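Local coordinates for protein transcriptional regulator, AsnC family (Agrobacterium tumefaciens str. C58, PDB 3I4P) that probably regulates transcription as an Lrp/AsnC-type factor, binding specific DNA sequences through a winged helix-turn-helix domain, at residues 89-94 with 108-113. Residues are numbered along the deposited sequence; the frame is centred on the assembly and turned at random.
Sequences FPEVVE and VVVPDI
Val-93 and Val-109 meet at about a right angle, each offering both methyls: CG1 of Val-93 lies 3.9 Å from CG2 of Val-109, and the other two methyls touch almost as closely. Branching at CB suits Val-109 to its extended strand, whereas Val-93 sits in a bulge, its backbone out of the extended form; over their apolar surface the second subunit packs with its Glu-146 and Pro-148. Val-92 and Val-108 lie on the other face, where both touch Phe-119 of helix 113-126, a buried place suited to small branched apolar side chains; their CG2 methyls are 4.3 Å apart. These two form an antiparallel non-hydrogen-bonded pair in the hairpin of strands 92-98 and 104-110, part of the Lrp/AsnC ligand-binding domain; a classic beta bulge follows, Val-93 and Glu-94 together facing Arg-107. Just before the strand, the carbonyl O of Glu-91 accepts the N-H of Val-109 at 3.2 Å, in the carbonyl plane, and also receives the CA-H of Val-108. CB and CG of Glu-91 pass the carbonyl O of Val-109, both at 3.6 Å, and the bend at chi2 (88°) then turns the carboxylate away. There OE2 forms a salt bridge with NH2 of Arg-122, whose charge probably offsets the cost of burying the acid, and a hydrogen bond with OH of Tyr-151 of the second subunit.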
# COMPACT_ATOMS: atom_id res chain seq x y z
N PHE A 89 18.45 17.85 -16.54
CA PHE A 89 18.27 16.76 -17.50
C PHE A 89 17.24 17.21 -18.50
O PHE A 89 16.12 17.60 -18.12
CB PHE A 89 17.83 15.44 -16.85
CG PHE A 89 18.90 14.75 -16.06
CD1 PHE A 89 19.81 13.90 -16.69
CD2 PHE A 89 19.01 14.96 -14.69
CE1 PHE A 89 20.81 13.28 -15.97
CE2 PHE A 89 20.02 14.34 -13.95
CZ PHE A 89 20.93 13.51 -14.59
N PRO A 90 17.61 17.17 -19.79
CA PRO A 90 16.65 17.57 -20.84
C PRO A 90 15.42 16.65 -20.95
O PRO A 90 14.35 17.10 -21.36
CB PRO A 90 17.48 17.56 -22.12
CG PRO A 90 18.86 17.09 -21.75
CD PRO A 90 18.92 16.75 -20.32
N GLU A 91 15.57 15.39 -20.54
CA GLU A 91 14.48 14.45 -20.50
C GLU A 91 13.49 14.73 -19.38
O GLU A 91 12.41 14.21 -19.45
CB GLU A 91 14.95 12.99 -20.35
CG GLU A 91 15.86 12.52 -21.44
CD GLU A 91 17.35 12.80 -21.15
OE1 GLU A 91 17.69 13.53 -20.19
OE2 GLU A 91 18.18 12.28 -21.93
N VAL A 92 13.86 15.50 -18.36
CA VAL A 92 12.90 15.78 -17.28
C VAL A 92 12.13 17.01 -17.73
O VAL A 92 12.65 18.16 -17.69
CB VAL A 92 13.59 16.02 -15.92
CG1 VAL A 92 12.56 16.42 -14.84
CG2 VAL A 92 14.45 14.81 -15.56
N VAL A 93 10.91 16.79 -18.21
CA VAL A 93 10.20 17.88 -18.83
C VAL A 93 9.30 18.59 -17.81
O VAL A 93 8.90 19.77 -18.01
CB VAL A 93 9.50 17.47 -20.14
CG1 VAL A 93 10.57 17.20 -21.25
CG2 VAL A 93 8.58 16.33 -19.92
N GLU A 94 9.00 17.89 -16.72
CA GLU A 94 8.18 18.46 -15.65
C GLU A 94 8.68 17.89 -14.37
O GLU A 94 9.06 16.74 -14.33
CB GLU A 94 6.68 18.16 -15.83
CG GLU A 94 6.09 18.74 -17.05
CD GLU A 94 4.60 18.36 -17.29
OE1 GLU A 94 3.85 18.21 -16.31
OE2 GLU A 94 4.23 18.25 -18.48
N VAL A 108 9.11 12.32 -17.53
CA VAL A 108 10.32 12.06 -18.32
C VAL A 108 9.86 11.56 -19.68
O VAL A 108 8.91 10.78 -19.77
CB VAL A 108 11.25 10.98 -17.61
CG1 VAL A 108 12.38 10.47 -18.55
CG2 VAL A 108 11.80 11.54 -16.28
N VAL A 109 10.51 12.04 -20.74
CA VAL A 109 10.24 11.56 -22.11
C VAL A 109 11.54 10.96 -22.74
O VAL A 109 12.65 11.50 -22.61
CB VAL A 109 9.57 12.66 -23.00
CG1 VAL A 109 8.18 13.11 -22.38
CG2 VAL A 109 10.48 13.84 -23.15
N VAL A 110 11.35 9.82 -23.42
CA VAL A 110 12.41 9.01 -24.01
C VAL A 110 11.76 8.22 -25.17
O VAL A 110 10.52 8.14 -25.25
CB VAL A 110 13.07 8.04 -22.96
CG1 VAL A 110 13.95 8.81 -21.96
CG2 VAL A 110 12.03 7.19 -22.23
N PRO A 111 12.58 7.62 -26.07
CA PRO A 111 12.01 6.78 -27.16
C PRO A 111 11.51 5.40 -26.71
O PRO A 111 10.56 4.87 -27.31
CB PRO A 111 13.18 6.61 -28.13
CG PRO A 111 14.42 6.85 -27.28
CD PRO A 111 14.01 7.90 -26.29
N ASP A 112 12.12 4.84 -25.67
CA ASP A 112 11.86 3.44 -25.30
C ASP A 112 12.35 3.12 -23.88
O ASP A 112 12.99 3.95 -23.24
CB ASP A 112 12.47 2.46 -26.32
CG ASP A 112 13.96 2.71 -26.61
OD1 ASP A 112 14.72 3.15 -25.73
OD2 ASP A 112 14.37 2.42 -27.77
N ILE A 113 12.02 1.91 -23.40
CA ILE A 113 12.44 1.42 -22.09
C ILE A 113 13.97 1.47 -21.92
O ILE A 113 14.45 1.94 -20.90
CB ILE A 113 11.86 -0.03 -21.81
CG1 ILE A 113 10.39 0.05 -21.43
CG2 ILE A 113 12.62 -0.79 -20.72
CD1 ILE A 113 9.66 -1.34 -21.54